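Local structure of putative secreted endoglycosylceramidase (Rhodococcus hoagii, 6JYZ) at residues Q339-D348 against G400-A408; V287-I298 against A323-F333. The protein probably hydrolyses glycosidic bonds of glycosylceramide lipids as a family 5 glycoside hydrolase, acting as an endogalactosylceramidase. All blocks are in the same frame, centred on the assembly; numbering follows the deposited sequence.

Contact 1: residues Q339-D348 against G400-A408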
loop_
_atom_site.group_PDB
_atom_site.type_symbol
_atom_site.label_atom_id
_atom_site.label_comp_id
_atom_site.label_asym_id
_atom_site.label_seq_id
_atom_site.Cartn_x
_atom_site.Cartn_y
_atom_site.Cartn_z
ATOM N N GLN A 339 10.776 -15.891 -11.062
ATOM C CA GLN A 339 10.044 -15.561 -9.830
ATOM C C GLN A 339 8.537 -15.596 -10.030
ATOM O O GLN A 339 7.818 -15.398 -9.036
ATOM C CB GLN A 339 10.492 -14.156 -9.382
ATOM C CG GLN A 339 11.972 -14.148 -8.929
ATOM C CD GLN A 339 12.416 -12.793 -8.468
ATOM O OE1 GLN A 339 11.768 -11.777 -8.672
ATOM N NE2 GLN A 339 13.621 -12.722 -7.938
ATOM N N ALA A 340 7.992 -15.782 -11.257
ATOM C CA ALA A 340 6.550 -15.767 -11.413
ATOM C C ALA A 340 5.889 -16.844 -10.576
ATOM O O ALA A 340 4.764 -16.675 -10.128
ATOM C CB ALA A 340 6.200 -15.919 -12.878
ATOM N N GLY A 341 6.564 -17.938 -10.287
ATOM C CA GLY A 341 5.977 -18.987 -9.470
ATOM C C GLY A 341 5.762 -18.553 -8.015
ATOM O O GLY A 341 4.841 -18.991 -7.342
ATOM N N GLN A 342 6.667 -17.678 -7.535
ATOM C CA GLN A 342 6.479 -17.129 -6.198
ATOM C C GLN A 342 5.287 -16.164 -6.202
ATOM O O GLN A 342 4.510 -16.206 -5.269
ATOM C CB GLN A 342 7.673 -16.239 -5.851
ATOM C CG GLN A 342 9.023 -16.843 -6.125
ATOM C CD GLN A 342 9.214 -17.746 -4.994
ATOM O OE1 GLN A 342 8.539 -18.770 -4.944
ATOM N NE2 GLN A 342 10.199 -17.381 -4.123
ATOM N N VAL A 343 5.162 -15.364 -7.234
ATOM C CA VAL A 343 3.999 -14.484 -7.368
ATOM C C VAL A 343 2.719 -15.298 -7.389
ATOM O O VAL A 343 1.715 -14.977 -6.723
ATOM C CB VAL A 343 4.143 -13.532 -8.563
ATOM C CG1 VAL A 343 2.915 -12.655 -8.672
ATOM C CG2 VAL A 343 5.422 -12.708 -8.388
ATOM N N ARG A 344 2.714 -16.429 -8.135
ATOM C CA ARG A 344 1.571 -17.300 -8.165
ATOM C C ARG A 344 1.241 -17.843 -6.789
ATOM O O ARG A 344 0.068 -17.866 -6.414
ATOM C CB ARG A 344 1.885 -18.416 -9.193
ATOM C CG ARG A 344 0.737 -19.428 -9.293
ATOM C CD ARG A 344 1.151 -20.509 -10.318
ATOM N NE ARG A 344 0.223 -21.617 -10.363
ATOM C CZ ARG A 344 0.152 -22.509 -11.361
ATOM N NH1 ARG A 344 0.942 -22.391 -12.425
ATOM N NH2 ARG A 344 -0.723 -23.506 -11.290
ATOM N N ARG A 345 2.247 -18.305 -6.057
ATOM C CA ARG A 345 2.023 -18.775 -4.708
ATOM C C ARG A 345 1.411 -17.678 -3.811
ATOM O O ARG A 345 0.584 -17.949 -2.961
ATOM C CB ARG A 345 3.353 -19.249 -4.054
ATOM C CG ARG A 345 3.804 -20.609 -4.612
ATOM C CD ARG A 345 5.263 -20.864 -4.254
ATOM N NE ARG A 345 5.488 -20.916 -2.825
ATOM C CZ ARG A 345 6.664 -20.735 -2.245
ATOM N NH1 ARG A 345 7.738 -20.594 -3.032
ATOM N NH2 ARG A 345 6.813 -20.808 -0.929
ATOM N N PHE A 346 1.898 -16.421 -4.013
ATOM C CA PHE A 346 1.352 -15.325 -3.217
ATOM C C PHE A 346 -0.147 -15.096 -3.458
ATOM O O PHE A 346 -0.901 -14.981 -2.536
ATOM C CB PHE A 346 2.216 -14.101 -3.494
ATOM C CG PHE A 346 1.938 -12.999 -2.499
ATOM C CD1 PHE A 346 0.823 -12.159 -2.598
ATOM C CD2 PHE A 346 2.810 -12.802 -1.421
ATOM C CE1 PHE A 346 0.565 -11.169 -1.669
ATOM C CE2 PHE A 346 2.553 -11.787 -0.495
ATOM C CZ PHE A 346 1.430 -10.996 -0.610
ATOM N N VAL A 347 -0.486 -15.010 -4.764
ATOM C CA VAL A 347 -1.917 -14.835 -5.071
ATOM C C VAL A 347 -2.765 -16.008 -4.552
ATOM O O VAL A 347 -3.854 -15.804 -4.002
ATOM C CB VAL A 347 -2.087 -14.572 -6.574
ATOM C CG1 VAL A 347 -3.598 -14.483 -6.908
ATOM C CG2 VAL A 347 -1.356 -13.311 -6.985
ATOM N N ASP A 348 -2.210 -17.230 -4.690
ATOM C CA ASP A 348 -2.930 -18.364 -4.138
ATOM C C ASP A 348 -3.194 -18.204 -2.667
ATOM O O ASP A 348 -4.273 -18.524 -2.188
ATOM C CB ASP A 348 -2.150 -19.677 -4.319
ATOM C CG ASP A 348 -1.989 -20.198 -5.749
ATOM O OD1 ASP A 348 -2.549 -19.628 -6.707
ATOM O OD2 ASP A 348 -1.148 -21.173 -5.899
ATOM N N GLY A 400 5.012 -11.832 -17.171
ATOM C CA GLY A 400 5.011 -12.938 -16.246
ATOM C C GLY A 400 4.420 -12.579 -14.867
ATOM O O GLY A 400 3.848 -13.427 -14.204
ATOM N N PHE A 401 4.620 -11.294 -14.449
ATOM C CA PHE A 401 4.028 -10.852 -13.192
ATOM C C PHE A 401 2.598 -10.383 -13.465
ATOM O O PHE A 401 1.720 -10.685 -12.676
ATOM C CB PHE A 401 4.899 -9.753 -12.581
ATOM C CG PHE A 401 6.237 -10.223 -12.073
ATOM C CD1 PHE A 401 6.479 -11.537 -11.677
ATOM C CD2 PHE A 401 7.254 -9.298 -11.978
ATOM C CE1 PHE A 401 7.718 -11.901 -11.144
ATOM C CE2 PHE A 401 8.488 -9.657 -11.410
ATOM C CZ PHE A 401 8.714 -10.976 -11.027
ATOM N N ALA A 402 2.386 -9.572 -14.525
ATOM C CA ALA A 402 1.073 -9.025 -14.825
ATOM C C ALA A 402 0.017 -10.121 -14.931
ATOM O O ALA A 402 -1.110 -9.891 -14.469
ATOM C CB ALA A 402 1.043 -8.141 -16.051
ATOM N N GLU A 403 0.373 -11.280 -15.517
ATOM C CA GLU A 403 -0.676 -12.268 -15.673
ATOM C C GLU A 403 -1.107 -12.808 -14.329
ATOM O O GLU A 403 -2.260 -13.214 -14.170
ATOM C CB GLU A 403 -0.235 -13.335 -16.670
ATOM C CG GLU A 403 0.887 -14.223 -16.279
ATOM C CD GLU A 403 1.211 -15.282 -17.348
ATOM O OE1 GLU A 403 0.602 -15.240 -18.447
ATOM O OE2 GLU A 403 2.022 -16.154 -17.063
ATOM N N GLN A 404 -0.224 -12.893 -13.321
ATOM C CA GLN A 404 -0.664 -13.299 -12.005
ATOM C C GLN A 404 -1.522 -12.229 -11.333
ATOM O O GLN A 404 -2.535 -12.524 -10.683
ATOM C CB GLN A 404 0.555 -13.613 -11.123
ATOM C CG GLN A 404 1.365 -14.809 -11.598
ATOM C CD GLN A 404 0.528 -16.058 -11.606
ATOM O OE1 GLN A 404 -0.268 -16.324 -10.701
ATOM N NE2 GLN A 404 0.792 -16.855 -12.631
ATOM N N LEU A 405 -1.129 -10.967 -11.493
ATOM C CA LEU A 405 -1.845 -9.897 -10.833
ATOM C C LEU A 405 -3.244 -9.688 -11.381
ATOM O O LEU A 405 -4.128 -9.200 -10.717
ATOM C CB LEU A 405 -1.065 -8.587 -10.930
ATOM C CG LEU A 405 0.343 -8.615 -10.311
ATOM C CD1 LEU A 405 0.962 -7.229 -10.437
ATOM C CD2 LEU A 405 0.330 -9.091 -8.867
ATOM N N ALA A 406 -3.462 -10.088 -12.655
ATOM C CA ALA A 406 -4.764 -9.927 -13.306
ATOM C C ALA A 406 -5.712 -11.106 -13.037
ATOM O O ALA A 406 -6.815 -11.107 -13.614
ATOM C CB ALA A 406 -4.573 -9.719 -14.800
ATOM N N ARG A 407 -5.310 -12.072 -12.248
ATOM C CA ARG A 407 -6.142 -13.259 -12.059
ATOM C C ARG A 407 -7.534 -12.923 -11.582
ATOM O O ARG A 407 -7.792 -11.989 -10.810
ATOM C CB ARG A 407 -5.476 -14.253 -11.113
ATOM C CG ARG A 407 -4.375 -15.045 -11.836
ATOM C CD ARG A 407 -3.413 -15.775 -10.906
ATOM N NE ARG A 407 -4.110 -16.624 -9.969
ATOM C CZ ARG A 407 -3.528 -17.335 -8.967
ATOM N NH1 ARG A 407 -2.199 -17.357 -8.877
ATOM N NH2 ARG A 407 -4.298 -17.915 -8.064
ATOM N N ALA A 408 -8.509 -13.743 -12.006
ATOM C CA ALA A 408 -9.906 -13.584 -11.660
ATOM C C ALA A 408 -10.102 -13.554 -10.147
ATOM O O ALA A 408 -9.443 -14.334 -9.386
ATOM C CB ALA A 408 -10.698 -14.784 -12.255
#

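Contact 2: residues V287-I298 against A323-F333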
loop_
_atom_site.group_PDB
_atom_site.type_symbol
_atom_site.label_atom_id
_atom_site.label_comp_id
_atom_site.label_asym_id
_atom_site.label_seq_id
_atom_site.Cartn_x
_atom_site.Cartn_y
_atom_site.Cartn_z
ATOM N N VAL A 287 -10.109 -0.554 12.448
ATOM C CA VAL A 287 -8.689 -0.722 12.095
ATOM C C VAL A 287 -8.472 -1.974 11.255
ATOM O O VAL A 287 -9.209 -2.964 11.326
ATOM C CB VAL A 287 -7.813 -0.792 13.377
ATOM C CG1 VAL A 287 -7.881 0.524 14.150
ATOM C CG2 VAL A 287 -8.103 -2.016 14.257
ATOM N N VAL A 288 -7.415 -1.920 10.442
ATOM C CA VAL A 288 -7.010 -2.978 9.506
ATOM C C VAL A 288 -5.504 -3.142 9.639
ATOM O O VAL A 288 -4.772 -2.146 9.493
ATOM C CB VAL A 288 -7.408 -2.572 8.073
ATOM C CG1 VAL A 288 -6.794 -3.558 7.073
ATOM C CG2 VAL A 288 -8.935 -2.454 7.919
ATOM N N PHE A 289 -5.048 -4.360 9.934
ATOM C CA PHE A 289 -3.618 -4.610 10.089
ATOM C C PHE A 289 -2.958 -4.838 8.731
ATOM O O PHE A 289 -3.457 -5.621 7.899
ATOM C CB PHE A 289 -3.461 -5.853 10.973
ATOM C CG PHE A 289 -2.017 -6.194 11.281
ATOM C CD1 PHE A 289 -1.142 -5.224 11.761
ATOM C CD2 PHE A 289 -1.508 -7.467 11.036
ATOM C CE1 PHE A 289 0.210 -5.538 12.026
ATOM C CE2 PHE A 289 -0.153 -7.750 11.316
ATOM C CZ PHE A 289 0.672 -6.795 11.781
ATOM N N SER A 290 -1.877 -4.108 8.448
ATOM C CA SER A 290 -1.302 -4.054 7.113
ATOM C C SER A 290 0.221 -4.229 7.145
ATOM O O SER A 290 0.964 -3.320 6.769
ATOM C CB SER A 290 -1.713 -2.745 6.477
ATOM O OG SER A 290 -1.415 -2.737 5.100
ATOM N N PRO A 291 0.731 -5.402 7.532
ATOM C CA PRO A 291 2.145 -5.739 7.326
ATOM C C PRO A 291 2.405 -5.916 5.839
ATOM O O PRO A 291 1.482 -6.160 5.042
ATOM C CB PRO A 291 2.276 -7.087 8.057
ATOM C CG PRO A 291 0.919 -7.737 7.820
ATOM C CD PRO A 291 -0.064 -6.568 7.964
ATOM N N HIS A 292 3.647 -5.717 5.449
ATOM C CA HIS A 292 4.116 -5.887 4.082
ATOM C C HIS A 292 4.755 -7.255 3.969
ATOM O O HIS A 292 5.720 -7.571 4.670
ATOM C CB HIS A 292 5.080 -4.774 3.645
ATOM C CG HIS A 292 4.395 -3.433 3.755
ATOM N ND1 HIS A 292 5.095 -2.244 3.612
ATOM C CD2 HIS A 292 3.077 -3.115 3.946
ATOM C CE1 HIS A 292 4.205 -1.233 3.712
ATOM N NE2 HIS A 292 2.975 -1.717 3.930
ATOM N N LEU A 293 4.141 -8.085 3.123
ATOM C CA LEU A 293 4.475 -9.545 3.116
ATOM C C LEU A 293 5.557 -9.852 2.109
ATOM O O LEU A 293 5.293 -10.267 0.969
ATOM C CB LEU A 293 3.209 -10.355 2.835
ATOM C CG LEU A 293 2.064 -10.126 3.810
ATOM C CD1 LEU A 293 0.885 -11.091 3.526
ATOM C CD2 LEU A 293 2.495 -10.365 5.254
ATOM N N TYR A 294 6.804 -9.616 2.517
ATOM C CA TYR A 294 7.971 -9.721 1.654
ATOM C C TYR A 294 8.770 -11.022 1.863
ATOM O O TYR A 294 9.862 -11.142 1.285
ATOM C CB TYR A 294 8.881 -8.485 1.820
ATOM C CG TYR A 294 8.375 -7.269 1.059
ATOM C CD1 TYR A 294 8.192 -7.264 -0.322
ATOM C CD2 TYR A 294 8.077 -6.079 1.699
ATOM C CE1 TYR A 294 7.826 -6.131 -1.035
ATOM C CE2 TYR A 294 7.712 -4.916 1.025
ATOM C CZ TYR A 294 7.582 -4.956 -0.344
ATOM O OH TYR A 294 7.267 -3.861 -1.112
ATOM N N SER A 295 8.209 -11.997 2.592
ATOM C CA SER A 295 8.878 -13.284 2.770
ATOM C C SER A 295 9.156 -13.930 1.414
ATOM O O SER A 295 8.304 -13.981 0.529
ATOM C CB SER A 295 8.129 -14.178 3.661
ATOM O OG SER A 295 7.976 -13.614 4.972
ATOM N N GLN A 296 10.385 -14.421 1.291
ATOM C CA GLN A 296 10.923 -15.079 0.081
ATOM C C GLN A 296 11.008 -14.117 -1.082
ATOM O O GLN A 296 11.196 -14.548 -2.252
ATOM C CB GLN A 296 10.223 -16.396 -0.280
ATOM C CG GLN A 296 10.317 -17.339 0.869
ATOM C CD GLN A 296 9.973 -18.756 0.490
ATOM O OE1 GLN A 296 8.828 -19.163 0.350
ATOM N NE2 GLN A 296 11.020 -19.564 0.376
ATOM N N SER A 297 10.957 -12.800 -0.840
ATOM C CA SER A 297 11.240 -11.790 -1.817
ATOM C C SER A 297 12.493 -10.999 -1.417
ATOM O O SER A 297 13.519 -11.067 -2.073
ATOM C CB SER A 297 10.055 -10.839 -2.088
ATOM O OG SER A 297 10.443 -9.907 -3.035
ATOM N N ILE A 298 12.391 -10.238 -0.308
ATOM C CA ILE A 298 13.447 -9.330 0.111
ATOM C C ILE A 298 13.714 -9.440 1.611
ATOM O O ILE A 298 14.366 -8.538 2.172
ATOM C CB ILE A 298 13.193 -7.875 -0.346
ATOM C CG1 ILE A 298 11.874 -7.345 0.236
ATOM C CG2 ILE A 298 13.253 -7.759 -1.878
ATOM C CD1 ILE A 298 11.732 -5.827 0.052
ATOM N N ALA A 323 -8.942 -7.807 13.729
ATOM C CA ALA A 323 -9.046 -6.883 12.601
ATOM C C ALA A 323 -8.858 -7.627 11.287
ATOM O O ALA A 323 -8.138 -8.632 11.231
ATOM C CB ALA A 323 -7.937 -5.859 12.725
ATOM N N PRO A 324 -9.326 -7.076 10.158
ATOM C CA PRO A 324 -8.923 -7.650 8.881
ATOM C C PRO A 324 -7.440 -7.471 8.618
ATOM O O PRO A 324 -6.799 -6.547 9.150
ATOM C CB PRO A 324 -9.711 -6.776 7.859
ATOM C CG PRO A 324 -10.869 -6.188 8.677
ATOM C CD PRO A 324 -10.268 -5.945 10.081
ATOM N N LEU A 325 -6.932 -8.340 7.777
ATOM C CA LEU A 325 -5.596 -8.268 7.203
ATOM C C LEU A 325 -5.697 -7.747 5.781
ATOM O O LEU A 325 -6.453 -8.294 4.978
ATOM C CB LEU A 325 -4.956 -9.654 7.216
ATOM C CG LEU A 325 -3.622 -9.775 6.501
ATOM C CD1 LEU A 325 -2.551 -8.923 7.176
ATOM C CD2 LEU A 325 -3.140 -11.244 6.537
ATOM N N TRP A 326 -4.935 -6.722 5.450
ATOM C CA TRP A 326 -4.875 -6.209 4.065
ATOM C C TRP A 326 -3.429 -5.789 3.853
ATOM O O TRP A 326 -2.984 -4.913 4.609
ATOM C CB TRP A 326 -5.803 -4.997 3.898
ATOM C CG TRP A 326 -5.753 -4.425 2.524
ATOM C CD1 TRP A 326 -6.419 -4.898 1.423
ATOM C CD2 TRP A 326 -4.966 -3.319 2.058
ATOM N NE1 TRP A 326 -6.094 -4.159 0.325
ATOM C CE2 TRP A 326 -5.233 -3.153 0.679
ATOM C CE3 TRP A 326 -4.134 -2.389 2.683
ATOM C CZ2 TRP A 326 -4.638 -2.151 -0.074
ATOM C CZ3 TRP A 326 -3.534 -1.377 1.965
ATOM C CH2 TRP A 326 -3.779 -1.276 0.584
ATOM N N THR A 327 -2.688 -6.429 2.960
ATOM C CA THR A 327 -1.232 -6.157 2.913
ATOM C C THR A 327 -0.944 -5.017 1.953
ATOM O O THR A 327 -1.144 -5.120 0.738
ATOM C CB THR A 327 -0.452 -7.429 2.565
ATOM O OG1 THR A 327 0.937 -7.044 2.553
ATOM C CG2 THR A 327 -0.801 -8.102 1.253
ATOM N N GLY A 328 -0.384 -3.927 2.462
ATOM C CA GLY A 328 -0.237 -2.727 1.651
ATOM C C GLY A 328 0.906 -2.804 0.661
ATOM O O GLY A 328 0.944 -1.946 -0.247
ATOM N N GLU A 329 1.847 -3.740 0.821
ATOM C CA GLU A 329 2.900 -3.915 -0.160
ATOM C C GLU A 329 3.334 -5.339 -0.133
ATOM O O GLU A 329 3.458 -5.982 0.895
ATOM C CB GLU A 329 4.197 -3.179 0.166
ATOM C CG GLU A 329 4.090 -1.682 0.168
ATOM C CD GLU A 329 5.429 -0.976 0.379
ATOM O OE1 GLU A 329 6.522 -1.595 0.263
ATOM O OE2 GLU A 329 5.322 0.202 0.714
ATOM N N TRP A 330 3.588 -5.824 -1.372
ATOM C CA TRP A 330 4.210 -7.128 -1.629
ATOM C C TRP A 330 4.708 -7.048 -3.043
ATOM O O TRP A 330 4.282 -6.203 -3.845
ATOM C CB TRP A 330 3.196 -8.252 -1.432
ATOM C CG TRP A 330 2.103 -8.287 -2.458
ATOM C CD1 TRP A 330 0.905 -7.596 -2.426
ATOM C CD2 TRP A 330 2.057 -9.160 -3.611
ATOM N NE1 TRP A 330 0.121 -7.951 -3.507
ATOM C CE2 TRP A 330 0.804 -8.903 -4.232
ATOM C CE3 TRP A 330 2.955 -10.075 -4.163
ATOM C CZ2 TRP A 330 0.392 -9.631 -5.348
ATOM C CZ3 TRP A 330 2.529 -10.831 -5.243
ATOM C CH2 TRP A 330 1.269 -10.601 -5.820
ATOM N N GLY A 331 5.667 -7.898 -3.393
ATOM C CA GLY A 331 6.117 -7.886 -4.790
ATOM C C GLY A 331 7.434 -8.620 -4.919
ATOM O O GLY A 331 8.128 -8.866 -3.932
ATOM N N TRP A 332 7.718 -8.985 -6.177
ATOM C CA TRP A 332 9.005 -9.579 -6.570
ATOM C C TRP A 332 9.649 -8.661 -7.578
ATOM O O TRP A 332 8.968 -7.990 -8.358
ATOM C CB TRP A 332 8.831 -11.013 -7.131
ATOM C CG TRP A 332 8.874 -12.001 -5.996
ATOM C CD1 TRP A 332 9.963 -12.750 -5.618
ATOM C CD2 TRP A 332 7.832 -12.340 -5.051
ATOM N NE1 TRP A 332 9.655 -13.498 -4.509
ATOM C CE2 TRP A 332 8.359 -13.260 -4.135
ATOM C CE3 TRP A 332 6.481 -11.977 -4.860
ATOM C CZ2 TRP A 332 7.660 -13.788 -3.048
ATOM C CZ3 TRP A 332 5.760 -12.525 -3.818
ATOM C CH2 TRP A 332 6.335 -13.408 -2.916
ATOM N N PHE A 333 10.991 -8.625 -7.548
ATOM C CA PHE A 333 11.740 -7.546 -8.207
ATOM C C PHE A 333 12.781 -8.055 -9.210
ATOM O O PHE A 333 13.465 -7.215 -9.807
ATOM C CB PHE A 333 12.398 -6.651 -7.134
ATOM C CG PHE A 333 11.351 -6.131 -6.159
ATOM C CD1 PHE A 333 10.447 -5.168 -6.586
ATOM C CD2 PHE A 333 11.263 -6.671 -4.865
ATOM C CE1 PHE A 333 9.402 -4.769 -5.742
ATOM C CE2 PHE A 333 10.256 -6.200 -4.006
ATOM C CZ PHE A 333 9.355 -5.249 -4.454
HETATM O O HOH W 1 6.394 -10.069 -1.612
HETATM O O HOH W 2 12.225 -10.022 -5.242
#

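Contact 1: residues Q339-D348 against G400-A408
Two helices on the outside of the (beta/alpha)8 barrel, 336-353 and 399-405, meet through Val343, Val347, Gln404 and Arg407: their segments 339-348 and 400-405 run nearly parallel, the axes 9.2 Å apart at closest approach and 11° apart in direction. Near the N-terminal ends the methyl of Ala340 rests against a backbone carbonyl, CB lying 3.7 Å from Gly400 O. Val343 then splits its branches: CG2 rests 3.6 Å from CD1 of the Phe401 ring, while CG1 presses 3.5 Å from Gln404 CB. Gln339 OE1 and Ala340 N lie at the edge of the same ring, near its plane; OE1 is itself hydrogen-bonded to the backbone N of Gly334. Arg407, in the loop that follows the shorter helix, returns across helix 336-353 with a bend at its third torsion. Val347 CG1 sits over the centre of one guanidinium face, 3.5 Å from Arg407 CZ. Around the edge of that plate the polar contacts gather. Asp348 OD1 forms a salt bridge to Arg407 NH2 at 2.8 Å and a weak bond to NH1, with its carboxylate turned steeply out of the guanidinium plane; a single oxygen serves both nitrogens. Gln404 folds back at its second torsion (-61°), which brings OE1 into the guanidinium plane for a bond of 2.9 Å from Arg407 NH1 and lays the amide along Arg344 CB. A weak bond from NH1 to Arg344 O completes the edge, so rotation of the group should be well restrained. On the barrel side, Trp330 of strand 326-330 and Trp359 of strand 356-359 touch both Val343 and Leu405, while beyond Arg407 the chain runs on into strand 409-414, with Ala408 packed on strand 431-437.

Contact 2: residues V287-I298 against A323-F333
Glu329 lays its CG over one face of the His292 imidazole, 3.7 Å from the ring centroid, and its carboxylate continues the stack, tilted 20° from the ring. With its chain extended beyond CG, Glu329 keeps CD against the imidazole and offers OE1 to Tyr294, whose OH donates to it at 2.8 Å from the anti side; the phenol ring stands nearly perpendicular to the carboxylate. Earlier along both segments the two chains run parallel as adjacent barrel strands, joined by a single bridge: Phe289 pairs with Leu325 by giving its N to Pro324 O and taking Trp326 N on its own O. Beyond that bridge, side chains take over the stitching. Ser290 OG donates to Trp326 O at 2.7 Å, and Thr327 OG1 donates in the opposite sense to Pro291 O, also at 2.7 Å, on a lone pair in the carbonyl plane. Leu293 N, at the centre of an inverse gamma turn, has just weak bonds to Glu329 O and Thr327 OG1. Farther along, Ser297 turns its OG anti to the backbone N (chi1 180°), where it donates to Gly331 O at 2.7 Å, while its CB lies over the five-membered ring of Trp332. The same indole gives NE1 to Gln296 O at 2.9 Å, from above the carbonyl plane. Two waters bridge the segments: one links Leu293 O to Gly331 N, the other Ser297 OG to Phe333 N. Tyr294 on OE1 and Arg83 in a salt bridge to OE2 hold both carboxylate oxygens of Glu329, which should restrain its orientation; the stacked His292 is hydrogen-bonded through ND1 to Glu222. This is consistent with Glu329 being the family 5 nucleophile, at the end of the seventh barrel strand, and Glu222 probably the acid/base.

Contact 2 is largely buried, its centre about 8 Å from the centre of the chain, and runs from the barrel strands into the loops beyond them; contact 1 is partly buried on the outside, its centre about 17 Å from the centre of the chain. The chain joins them directly, since strand 326-330 leads into helix 336-353. They also meet in space: Phe346 stacks on Trp330, and Arg345 NH2 probably bonds to Gln296 OE1. Contact 2 is mostly neutral hydrogen bonding, with a charged, probably catalytic site partway along, whereas contact 1 combines apolar packing, including the Phe401 ring, with the Asp348-Arg407 salt bridge toward the C-terminal ends of its segments.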